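Local coordinates for Endoglucanase(Endo-1,4-beta-glucanase)protein (Pseudomonas stutzeri, PDB 6R2J) that probably hydrolyses beta-1,4 glucosidic bonds of cellulose-type glucans as a family 5 endoglucanase, and binds cellobiose in its cleft, at residues 79-82 and 83-87; 59-62 and 63-67; 208-211 and 212-216; 287-290 and 291-294; 117-120 and 121-125. All coordinates share one frame; numbering follows the deposited sequence. Where two conformers were deposited one is given.

Contact 1 of 5, residues 79-82 and 83-87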
# COMPACT_ATOMS: atom_id res chain seq x y z
N LEU A 79 -15.66 0.93 -11.00
CA LEU A 79 -14.50 0.07 -11.22
C LEU A 79 -13.84 -0.32 -9.90
O LEU A 79 -13.39 -1.46 -9.73
CB LEU A 79 -13.50 0.81 -12.11
CG LEU A 79 -13.80 0.86 -13.60
CD1 LEU A 79 -12.99 1.97 -14.26
CD2 LEU A 79 -13.51 -0.52 -14.20
N LEU A 80 -13.79 0.61 -8.95
CA LEU A 80 -13.27 0.29 -7.63
C LEU A 80 -14.21 -0.66 -6.88
O LEU A 80 -13.75 -1.57 -6.17
CB LEU A 80 -13.05 1.58 -6.86
CG LEU A 80 -11.87 2.45 -7.27
CD1 LEU A 80 -11.92 3.84 -6.61
CD2 LEU A 80 -10.62 1.74 -6.90
N LYS A 81 -15.52 -0.47 -7.01
CA LYS A 81 -16.47 -1.37 -6.37
C LYS A 81 -16.31 -2.81 -6.88
O LYS A 81 -16.38 -3.78 -6.11
CB LYS A 81 -17.88 -0.87 -6.63
CG LYS A 81 -18.94 -1.94 -6.43
CD LYS A 81 -19.10 -2.28 -4.93
CE LYS A 81 -20.41 -1.70 -4.35
NZ LYS A 81 -20.83 -2.44 -3.12
N LYS A 82 -16.16 -2.94 -8.20
CA LYS A 82 -15.90 -4.23 -8.81
C LYS A 82 -14.67 -4.87 -8.19
O LYS A 82 -14.68 -6.06 -7.85
CB LYS A 82 -15.73 -4.04 -10.33
CG LYS A 82 -15.19 -5.27 -11.07
CD LYS A 82 -15.13 -5.10 -12.59
CE LYS A 82 -14.48 -6.35 -13.22
NZ LYS A 82 -14.22 -6.25 -14.69
N THR A 83 -13.59 -4.08 -8.04
CA THR A 83 -12.35 -4.57 -7.45
C THR A 83 -12.61 -5.12 -6.05
O THR A 83 -12.17 -6.22 -5.71
CB THR A 83 -11.32 -3.43 -7.44
OG1 THR A 83 -11.03 -3.07 -8.81
CG2 THR A 83 -10.06 -3.83 -6.69
N LEU A 84 -13.32 -4.34 -5.23
CA LEU A 84 -13.65 -4.79 -3.88
C LEU A 84 -14.56 -6.01 -3.93
O LEU A 84 -14.42 -6.92 -3.10
CB LEU A 84 -14.33 -3.68 -3.10
CG LEU A 84 -13.63 -2.35 -2.86
CD1 LEU A 84 -14.55 -1.30 -2.21
CD2 LEU A 84 -12.40 -2.61 -2.00
N ASP A 85 -15.49 -6.05 -4.89
CA ASP A 85 -16.39 -7.20 -4.99
C ASP A 85 -15.62 -8.47 -5.30
O ASP A 85 -15.88 -9.54 -4.72
CB ASP A 85 -17.40 -6.97 -6.11
CG ASP A 85 -18.49 -6.00 -5.74
OD1 ASP A 85 -18.78 -5.85 -4.52
OD2 ASP A 85 -19.05 -5.39 -6.69
N LEU A 86 -14.72 -8.40 -6.29
CA LEU A 86 -13.99 -9.59 -6.73
C LEU A 86 -13.02 -10.05 -5.65
O LEU A 86 -12.87 -11.25 -5.41
CB LEU A 86 -13.28 -9.30 -8.06
CG LEU A 86 -14.21 -9.05 -9.26
CD1 LEU A 86 -13.38 -8.59 -10.42
CD2 LEU A 86 -15.00 -10.28 -9.62
N ALA A 87 -12.37 -9.10 -4.96
CA ALA A 87 -11.53 -9.45 -3.82
C ALA A 87 -12.33 -10.23 -2.79
O ALA A 87 -11.93 -11.32 -2.37
CB ALA A 87 -10.88 -8.20 -3.21
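The shortest polar bond here runs from Asp85 N to Lys81 O at 2.7 Å, one rung of an unbroken alpha-helical ladder. Leu86 N to Lys82 O, at 2.8 Å, and Leu84 N to Leu80 O are its neighbours. At Leu79 the carbonyl oxygen takes Thr83 N at 3.1 Å, and Thr83 OG1 also lies 3.0 Å from Leu79 O, although the proton of that hydroxyl could go to another acceptor. The Asp85 side chain passes obliquely across that of Lys81, with OD2 3.5 Å from Lys81 CG. Lys81 starts with CG anti to its backbone nitrogen (chi1 160°), then bends at chi2 and chi3, and its ammonium stays 4.2 Å from Asp85 OD1 (measured from NZ), too far for a salt bridge. The firmer partner of that oxygen is His133, which hydrogen-bonds to it through NE2. All this sits on helix 74-89, one of the outer helices of the beta/alpha (TIM) barrel. Its inner side presses Leu80 and Leu84 onto strand 93-98, at Leu96 and Val94, while Phe130 of helix 116-130 flanks both leucines. With an alanine in place of Asp85, His133 NE2 would probably lose its acceptor and Lys81 the negative charge beside it. On the next side of the helix, the extended chain of Lys82 carries CE past Leu86 CD1 at 3.8 Å before NZ reaches a salt bridge with Glu40. Leu86 and Thr83 both lean on Phe44 of helix 41-49.

Contact 2 of 5, residues 59-62 and 63-67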
# COMPACT_ATOMS: atom_id res chain seq x y z
N PHE A 59 -5.01 3.66 -6.82
CA PHE A 59 -5.81 4.44 -7.74
C PHE A 59 -5.33 5.87 -7.57
O PHE A 59 -4.57 6.20 -6.63
CB PHE A 59 -7.29 4.20 -7.44
CG PHE A 59 -7.74 4.87 -6.19
CD1 PHE A 59 -7.51 4.28 -4.97
CD2 PHE A 59 -8.31 6.15 -6.23
CE1 PHE A 59 -7.90 4.92 -3.80
CE2 PHE A 59 -8.68 6.81 -5.09
CZ PHE A 59 -8.50 6.19 -3.86
N ILE A 60 -5.75 6.75 -8.49
CA ILE A 60 -5.39 8.16 -8.35
C ILE A 60 -6.63 9.04 -8.17
O ILE A 60 -7.70 8.79 -8.73
CB ILE A 60 -4.42 8.70 -9.43
CG1 ILE A 60 -5.05 8.60 -10.82
CG2 ILE A 60 -3.06 7.93 -9.33
CD1 ILE A 60 -4.18 9.24 -11.90
N TRP A 61 -6.45 10.09 -7.38
CA TRP A 61 -7.52 11.04 -7.13
C TRP A 61 -8.05 11.65 -8.43
O TRP A 61 -9.27 11.78 -8.62
CB TRP A 61 -7.00 12.06 -6.11
CG TRP A 61 -7.92 13.13 -5.68
CD1 TRP A 61 -9.23 13.33 -6.05
CD2 TRP A 61 -7.58 14.19 -4.78
NE1 TRP A 61 -9.71 14.47 -5.45
CE2 TRP A 61 -8.73 15.01 -4.66
CE3 TRP A 61 -6.41 14.54 -4.08
CZ2 TRP A 61 -8.74 16.14 -3.86
CZ3 TRP A 61 -6.43 15.68 -3.31
CH2 TRP A 61 -7.59 16.47 -3.21
N GLU A 62 -7.15 11.94 -9.38
CA GLU A 62 -7.52 12.61 -10.62
C GLU A 62 -8.50 11.80 -11.45
O GLU A 62 -9.22 12.37 -12.28
CB GLU A 62 -6.25 12.91 -11.42
CG GLU A 62 -5.36 14.00 -10.79
CD GLU A 62 -4.32 13.45 -9.80
OE1 GLU A 62 -4.39 12.26 -9.44
OE2 GLU A 62 -3.43 14.23 -9.37
N ARG A 63 -8.56 10.49 -11.27
CA ARG A 63 -9.50 9.68 -12.02
C ARG A 63 -10.82 9.48 -11.29
O ARG A 63 -11.81 9.14 -11.95
CB ARG A 63 -8.83 8.35 -12.43
CG ARG A 63 -7.76 8.53 -13.50
CD ARG A 63 -6.92 7.29 -13.79
NE ARG A 63 -5.95 7.59 -14.85
CZ ARG A 63 -4.70 7.13 -14.94
NH1 ARG A 63 -4.22 6.30 -14.05
NH2 ARG A 63 -3.92 7.49 -15.97
N VAL A 64 -10.84 9.62 -9.95
CA VAL A 64 -12.11 9.58 -9.20
C VAL A 64 -12.77 10.96 -9.17
O VAL A 64 -13.99 11.05 -9.02
CB VAL A 64 -12.05 9.00 -7.77
CG1 VAL A 64 -11.65 7.53 -7.80
CG2 VAL A 64 -11.15 9.87 -6.88
N GLN A 65 -11.97 12.03 -9.25
CA GLN A 65 -12.47 13.40 -9.27
C GLN A 65 -11.63 14.19 -10.28
O GLN A 65 -10.51 14.61 -9.99
CB GLN A 65 -12.42 14.03 -7.88
CG GLN A 65 -13.22 15.33 -7.80
CD GLN A 65 -13.27 15.90 -6.40
OE1 GLN A 65 -12.32 15.77 -5.64
NE2 GLN A 65 -14.39 16.51 -6.03
N HIS A 66 -12.19 14.42 -11.47
CA HIS A 66 -11.41 15.09 -12.51
C HIS A 66 -11.04 16.52 -12.14
O HIS A 66 -10.03 17.05 -12.63
CB HIS A 66 -12.20 15.11 -13.83
CG HIS A 66 -12.32 13.78 -14.49
ND1 HIS A 66 -12.94 13.61 -15.72
CD2 HIS A 66 -11.94 12.55 -14.10
CE1 HIS A 66 -12.92 12.33 -16.05
NE2 HIS A 66 -12.33 11.66 -15.07
N SER A 67 -11.85 17.18 -11.32
CA SER A 67 -11.56 18.52 -10.85
C SER A 67 -12.20 18.70 -9.48
O SER A 67 -13.12 17.98 -9.10
CB SER A 67 -12.07 19.59 -11.84
OG SER A 67 -13.49 19.61 -11.92
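Trp61 NE1 gives its proton to Gln65 OE1 at 2.9 Å, and the bond is almost straight (172°). The oxygen sits practically in the indole plane, and the donor comes in the plane of the amide carbonyl, onto a lone pair. Trp61 and Gln65 lie side by side and point the same way, with the ring and amide planes 32° apart. Gln65 NE2 is held at the other end by Ser70 O, so the amide is fixed in one rotation. The backbones of the same two residues are joined as well, Gln65 N to Trp61 O at 2.8 Å, and Arg63 N reaches Ile60 O at 3.2 Å; the bonds from Val64 N are weak. Arg63 stretches back past Ile60, whose CD1 lies over one face of the guanidinium, 3.6 Å from NH1. Ile60 CG1 is tucked between its backbone N and carbonyl carbon (chi1 62°), which sends the methyl that way. The guanidinium nitrogens, buried, are satisfied by carbonyl oxygens of Ala21, Phe23, Ile27 and Pro29, while the Glu62 carboxylate takes His105 N and Asn100 ND2. A phenylalanine in place of Trp61 would lack the N-H, and Gln65 OE1 would probably be left without that donor in a buried spot. Outside this polar core Val64 packs near the Phe59 ring in the copy described, a detail that its second conformer leaves uncertain. The arrangement is that of a short, weakly bonded helix following strand 54-59 of the TIM barrel, leading into the loop before helix 74-89.

Contact 3 of 5, residues 208-211 and 212-216. With BGC (beta-D-glucopyranose), chain E; BGC (beta-D-glucopyranose), chain B.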
# COMPACT_ATOMS: atom_id res chain seq x y z
N TYR A 208 12.84 -0.64 -0.26
CA TYR A 208 13.48 -1.33 -1.36
C TYR A 208 14.95 -1.54 -1.03
O TYR A 208 15.49 -1.02 -0.05
CB TYR A 208 13.28 -0.56 -2.67
CG TYR A 208 11.84 -0.56 -3.14
CD1 TYR A 208 11.35 -1.60 -3.91
CD2 TYR A 208 10.98 0.50 -2.82
CE1 TYR A 208 10.03 -1.58 -4.37
CE2 TYR A 208 9.66 0.51 -3.23
CZ TYR A 208 9.19 -0.52 -4.03
OH TYR A 208 7.89 -0.52 -4.49
N PHE A 209 15.62 -2.32 -1.86
CA PHE A 209 16.94 -2.83 -1.52
C PHE A 209 18.09 -2.16 -2.28
O PHE A 209 19.25 -2.54 -2.04
CB PHE A 209 16.99 -4.33 -1.81
CG PHE A 209 16.04 -5.15 -0.99
CD1 PHE A 209 15.51 -4.65 0.21
CD2 PHE A 209 15.73 -6.45 -1.38
CE1 PHE A 209 14.66 -5.43 0.98
CE2 PHE A 209 14.92 -7.24 -0.60
CZ PHE A 209 14.36 -6.72 0.57
N ASP A 210 17.82 -1.26 -3.23
CA ASP A 210 18.88 -0.63 -4.01
C ASP A 210 19.49 0.55 -3.25
O ASP A 210 18.95 1.04 -2.25
CB ASP A 210 18.48 -0.27 -5.44
CG ASP A 210 17.17 0.48 -5.54
OD1 ASP A 210 16.42 0.50 -4.55
OD2 ASP A 210 16.87 1.03 -6.63
N ASP A 211 20.67 0.98 -3.74
CA ASP A 211 21.56 1.86 -2.99
C ASP A 211 20.94 3.21 -2.75
O ASP A 211 21.32 3.91 -1.80
CB ASP A 211 22.81 2.09 -3.80
CG ASP A 211 23.72 0.91 -3.81
OD1 ASP A 211 23.38 -0.14 -3.22
OD2 ASP A 211 24.83 1.05 -4.37
N ASP A 212 19.99 3.60 -3.60
CA ASP A 212 19.34 4.90 -3.50
C ASP A 212 17.94 4.79 -2.94
O ASP A 212 17.17 5.75 -3.00
CB ASP A 212 19.33 5.58 -4.88
CG ASP A 212 18.50 4.85 -5.89
OD1 ASP A 212 17.83 3.87 -5.53
OD2 ASP A 212 18.50 5.25 -7.08
N PHE A 213 17.58 3.62 -2.39
CA PHE A 213 16.30 3.38 -1.73
C PHE A 213 15.09 3.41 -2.69
O PHE A 213 13.94 3.22 -2.22
CB PHE A 213 16.01 4.37 -0.59
CG PHE A 213 17.12 4.54 0.39
CD1 PHE A 213 18.15 5.44 0.16
CD2 PHE A 213 17.12 3.80 1.56
CE1 PHE A 213 19.18 5.59 1.07
CE2 PHE A 213 18.12 3.94 2.50
CZ PHE A 213 19.16 4.84 2.26
N SER A 214 15.29 3.63 -4.00
CA SER A 214 14.17 4.00 -4.86
C SER A 214 13.31 2.83 -5.33
O SER A 214 12.15 3.03 -5.67
CB SER A 214 14.69 4.74 -6.10
OG SER A 214 15.56 3.90 -6.83
N GLY A 215 13.87 1.63 -5.41
CA GLY A 215 13.14 0.54 -6.00
C GLY A 215 13.18 0.51 -7.51
O GLY A 215 12.50 -0.35 -8.10
N LYS A 216 13.93 1.41 -8.14
CA LYS A 216 14.12 1.36 -9.59
C LYS A 216 15.13 0.28 -9.99
O LYS A 216 15.09 -0.23 -11.12
CB LYS A 216 14.64 2.70 -10.13
CG LYS A 216 13.79 3.89 -9.83
CD LYS A 216 14.54 5.19 -10.31
CE LYS A 216 14.41 6.37 -9.31
NZ LYS A 216 12.99 6.64 -8.81
C2 BGC E . 12.72 8.14 -5.86
C3 BGC E . 12.21 7.65 -4.53
C4 BGC E . 13.49 7.34 -3.81
C5 BGC E . 14.45 8.58 -3.66
C6 BGC E . 15.83 8.25 -3.04
C1 BGC E . 13.40 9.51 -5.68
O1 BGC E . 13.75 10.18 -6.85
O2 BGC E . 11.70 8.35 -6.83
O3 BGC E . 11.49 6.41 -4.54
O4 BGC E . 13.51 6.87 -2.47
O5 BGC E . 14.67 9.44 -4.84
O6 BGC E . 15.61 7.32 -1.99
C2 BGC B . 12.36 6.27 -0.81
C3 BGC B . 11.39 5.60 0.12
C4 BGC B . 10.41 4.95 -0.79
C5 BGC B . 10.90 4.45 -2.11
C6 BGC B . 9.69 3.82 -2.72
C1 BGC B . 12.72 5.83 -2.26
O2 BGC B . 13.50 6.66 0.04
O3 BGC B . 10.74 6.52 1.00
O4 BGC B . 9.87 4.04 0.14
O5 BGC B . 11.39 5.65 -2.89
O6 BGC B . 9.92 3.73 -4.15
O HOH W 1 13.87 1.86 0.03
O HOH W 2 18.18 2.43 -8.42
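Asp210 and Phe213 close a type I beta turn through Phe213 N to Asp210 O, 2.9 Å. Beyond it the chain curls back with positive phi at Phe213 (67°) and again at Gly215 (81°), bringing Gly215 beneath Tyr208. Its CA sits over the phenol ring in a CH-pi contact, 3.7 Å from the ring centroid; a CB there would strike Tyr208 CG. Water 1 bridges Tyr208 N and Phe213 O. Asp210 OD1 takes Gly215 N at 2.9 Å on its syn lone pair. Asp212 OD1 is gripped twice from one face of its carboxylate, by Ser214 OG at 2.6 Å and by Ser214 N at 3.0 Å, the latter making an Asx turn. Ser214 OG in turn accepts from Lys216 N, an ST turn. This tightly turned loop follows strand 201-206 of the TIM barrel and lines the glycan pocket. Asp210 OD2 and Asp212 OD1 stand 3.2 Å apart with their carboxylates steeply crossed; donors nearby, Tyr217 N to the former, Ser214 to the latter and water 2 to Asp210 OD2 with Asp212 OD2 also within its reach, probably ease the repulsion. Lys216 NZ makes a weak hydrogen bond to O2 of the chain E glucose at 2.9 Å. The Tyr208 ring offers its edge to C6 of the chain B glucose, 3.3 Å from CE2, while Tyr208 OH is hydrogen-bonded to Glu252.

Contact 4 of 5, residues 287-290 and 291-294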
# COMPACT_ATOMS: atom_id res chain seq x y z
N PRO A 287 -2.54 -6.93 -13.88
CA PRO A 287 -2.39 -6.73 -15.32
C PRO A 287 -1.48 -5.58 -15.74
O PRO A 287 -1.27 -4.60 -15.01
CB PRO A 287 -3.82 -6.45 -15.79
CG PRO A 287 -4.41 -5.70 -14.63
CD PRO A 287 -3.84 -6.42 -13.40
N GLY A 288 -0.95 -5.72 -16.95
CA GLY A 288 -0.22 -4.67 -17.60
C GLY A 288 1.24 -4.53 -17.28
O GLY A 288 1.84 -3.54 -17.70
N TRP A 289 1.86 -5.49 -16.59
CA TRP A 289 3.26 -5.36 -16.22
C TRP A 289 4.25 -5.95 -17.23
O TRP A 289 5.48 -5.79 -17.05
CB TRP A 289 3.49 -6.05 -14.88
CG TRP A 289 2.93 -5.34 -13.71
CD1 TRP A 289 1.95 -5.79 -12.88
CD2 TRP A 289 3.34 -4.07 -13.21
NE1 TRP A 289 1.71 -4.86 -11.89
CE2 TRP A 289 2.56 -3.80 -12.08
CE3 TRP A 289 4.29 -3.12 -13.61
CZ2 TRP A 289 2.69 -2.64 -11.34
CZ3 TRP A 289 4.41 -1.96 -12.89
CH2 TRP A 289 3.62 -1.74 -11.76
N GLY A 290 3.77 -6.60 -18.28
CA GLY A 290 4.69 -7.17 -19.26
C GLY A 290 5.80 -7.95 -18.58
O GLY A 290 5.56 -8.79 -17.72
N THR A 291 7.04 -7.66 -18.97
CA THR A 291 8.20 -8.33 -18.41
C THR A 291 8.88 -7.51 -17.31
O THR A 291 10.06 -7.72 -17.04
CB THR A 291 9.19 -8.73 -19.52
OG1 THR A 291 9.60 -7.58 -20.25
CG2 THR A 291 8.53 -9.72 -20.45
N TYR A 292 8.17 -6.59 -16.68
CA TYR A 292 8.71 -5.88 -15.53
C TYR A 292 9.40 -6.85 -14.56
O TYR A 292 8.82 -7.85 -14.12
CB TYR A 292 7.56 -5.11 -14.86
CG TYR A 292 7.90 -4.26 -13.66
CD1 TYR A 292 9.03 -3.46 -13.63
CD2 TYR A 292 7.06 -4.27 -12.55
CE1 TYR A 292 9.33 -2.68 -12.48
CE2 TYR A 292 7.34 -3.50 -11.41
CZ TYR A 292 8.46 -2.70 -11.38
OH TYR A 292 8.70 -1.94 -10.22
N LYS A 293 10.68 -6.56 -14.28
CA LYS A 293 11.53 -7.52 -13.59
C LYS A 293 11.05 -7.76 -12.17
O LYS A 293 11.28 -8.84 -11.62
CB LYS A 293 12.96 -6.99 -13.54
CG LYS A 293 13.81 -7.30 -14.74
CD LYS A 293 15.30 -7.04 -14.46
CE LYS A 293 15.94 -6.17 -15.54
NZ LYS A 293 17.44 -6.13 -15.47
N LEU A 294 10.39 -6.77 -11.57
CA LEU A 294 9.89 -6.96 -10.22
C LEU A 294 8.50 -7.60 -10.18
O LEU A 294 8.01 -7.95 -9.09
CB LEU A 294 9.81 -5.62 -9.47
CG LEU A 294 10.99 -4.89 -8.81
CD1 LEU A 294 11.88 -4.46 -9.93
CD2 LEU A 294 10.47 -3.71 -7.98
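A type II' beta turn from Trp289 to Tyr292 forms part of the loop that leaves strand 280-285, the last strand of the TIM barrel. Tyr292 N closes it onto Trp289 O at 2.8 Å. Gly290 takes the first inner corner with positive phi (48°), a conformation in which a CB would collide with Thr291 N. The turn brings its first and fourth residues, Trp289 and Tyr292, next to each other, and they send their side chains the same way. The Tyr292 ring leaves with CG anti to its backbone N (chi1 -178°), and CE2 comes over one face of the indole, 3.6 Å from Trp289 CZ3. The planes are only 23° from parallel, but the rings are slid apart, centroids 4.7 Å from each other, and overlap little. Leu294 CB lies over one face of the tyrosine, near its rim, and Trp283 touches it as well. On the barrel side the indole NE1 bonds Gly285 O, and Phe23 meets Trp289 edge to face. With NE1 tied down and neighbours on its ring, Trp289 is probably a fixed wall; the stacking of Tyr292 on it probably contributes only modestly, and exactly how close the two rings come is doubtful.

Contact 5 of 5, residues 117-120 and 121-125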
# COMPACT_ATOMS: atom_id res chain seq x y z
N GLU A 117 -9.39 21.11 2.72
CA GLU A 117 -10.82 20.79 2.65
C GLU A 117 -11.17 20.00 1.39
O GLU A 117 -12.15 19.25 1.39
CB GLU A 117 -11.63 22.10 2.73
CG GLU A 117 -13.17 21.94 2.87
CD GLU A 117 -13.62 20.65 3.60
OE1 GLU A 117 -14.42 19.87 3.03
OE2 GLU A 117 -13.18 20.43 4.76
N ALA A 118 -10.43 20.18 0.30
CA ALA A 118 -10.72 19.44 -0.92
C ALA A 118 -10.34 17.97 -0.77
O ALA A 118 -11.04 17.08 -1.29
CB ALA A 118 -9.97 20.10 -2.07
N TYR A 119 -9.23 17.71 -0.10
CA TYR A 119 -8.79 16.35 0.21
C TYR A 119 -9.73 15.68 1.21
O TYR A 119 -10.17 14.55 0.99
CB TYR A 119 -7.38 16.50 0.75
CG TYR A 119 -6.62 15.27 1.03
CD1 TYR A 119 -6.53 14.26 0.10
CD2 TYR A 119 -5.97 15.13 2.23
CE1 TYR A 119 -5.82 13.11 0.38
CE2 TYR A 119 -5.25 13.98 2.52
CZ TYR A 119 -5.18 12.96 1.59
OH TYR A 119 -4.45 11.81 1.89
N ALA A 120 -10.04 16.35 2.33
CA ALA A 120 -11.02 15.82 3.27
C ALA A 120 -12.33 15.42 2.58
O ALA A 120 -12.87 14.34 2.86
CB ALA A 120 -11.26 16.84 4.37
N SER A 121 -12.86 16.28 1.70
CA SER A 121 -14.16 15.99 1.08
C SER A 121 -14.10 14.75 0.21
O SER A 121 -14.98 13.89 0.27
CB SER A 121 -14.64 17.19 0.25
OG SER A 121 -15.70 16.80 -0.60
N VAL A 122 -13.05 14.64 -0.62
CA VAL A 122 -12.94 13.50 -1.52
C VAL A 122 -12.88 12.22 -0.71
O VAL A 122 -13.48 11.21 -1.09
CB VAL A 122 -11.81 13.66 -2.57
CG1 VAL A 122 -10.45 13.46 -2.00
CG2 VAL A 122 -12.12 12.71 -3.73
N TRP A 123 -12.20 12.24 0.46
CA TRP A 123 -12.13 11.03 1.27
C TRP A 123 -13.46 10.78 1.98
O TRP A 123 -13.94 9.65 2.07
CB TRP A 123 -10.94 11.09 2.23
CG TRP A 123 -9.76 10.36 1.63
CD1 TRP A 123 -8.51 10.86 1.31
CD2 TRP A 123 -9.74 8.98 1.23
NE1 TRP A 123 -7.74 9.87 0.73
CE2 TRP A 123 -8.46 8.72 0.67
CE3 TRP A 123 -10.69 7.95 1.28
CZ2 TRP A 123 -8.11 7.46 0.19
CZ3 TRP A 123 -10.32 6.69 0.79
CH2 TRP A 123 -9.03 6.46 0.27
N ARG A 124 -14.08 11.85 2.47
CA ARG A 124 -15.42 11.71 2.99
C ARG A 124 -16.34 11.12 1.93
O ARG A 124 -17.10 10.18 2.21
CB ARG A 124 -15.93 13.06 3.49
CG ARG A 124 -17.15 12.90 4.40
CD ARG A 124 -17.77 14.22 4.80
NE ARG A 124 -16.85 15.12 5.49
CZ ARG A 124 -16.25 16.16 4.91
NH1 ARG A 124 -16.46 16.43 3.64
NH2 ARG A 124 -15.43 16.92 5.61
N LYS A 125 -16.30 11.66 0.72
CA LYS A 125 -17.15 11.15 -0.35
C LYS A 125 -16.80 9.72 -0.70
O LYS A 125 -17.70 8.90 -0.90
CB LYS A 125 -17.07 12.04 -1.59
CG LYS A 125 -18.02 13.22 -1.59
CD LYS A 125 -17.99 13.85 -2.95
CE LYS A 125 -18.95 15.02 -3.08
NZ LYS A 125 -18.27 16.28 -2.69
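Tyr119 carries its ring anti to the backbone nitrogen (chi1 -174°) and Trp123, one turn on, has a chi1 of -96°, away from the usual staggered values; together these bring the two aromatics alongside each other, pointing the same way. The contact is an offset edge-to-face pair: the five-membered edge of the indole faces the phenol ring, planes at 80° and centroids 5.3 Å apart. The nearest atoms are Tyr119 CE1 and Trp123 CD1, 3.6 Å apart, with CE1 lying in the indole plane. Both polar ends are spent on one acceptor, since Tyr119 OH and Trp123 NE1 each donate to Ile141 O. Beneath them runs the ordinary ladder of helix 116-130, with Trp123 N bonded to Tyr119 O at 3.1 Å and Arg124 N to Ala120 O at 2.8 Å. On another side of the helix Arg124 bends at chi3 and turns its guanidinium back towards Glu117, nearly coplanar with the carboxylate. Glu117 OE1 is 4.0 Å from Arg124 NH2, too far for a salt bridge, and the real ion pair of this arginine is NE with Glu165 of helix 152-166. The ring pair faces strand 93-98, Met98 touching both residues. The chemistry thus divides by depth: two aromatic side chains share one buried carbonyl oxygen, which probably fixes their mutual angle, while the charge from Glu117 can be expected to add only a modest pull on Arg124.

Along the chain the contacts run 2, 1, 5, 3, 4, all on one TIM barrel. Contacts 1 and 5 ride on outer helices, 74-89 and 116-130; contact 2 is the short helix 61-64 after strand 54-59, touching both. Its centre is about 12 Å from that of contact 5, where Trp61 and Gln65 press on Val122, and about 17 Å from that of contact 1, where Leu80 meets Phe59. Contacts 3 and 4, loops after strands 201-206 and 280-285, have centres about 18 Å apart, Leu294 touching Gly215 and Tyr208. Contact 3 lies across the chain's centre from contacts 1 and 5 (centres about 31 and 33 Å away), its sugar-binding loop far from those two helices.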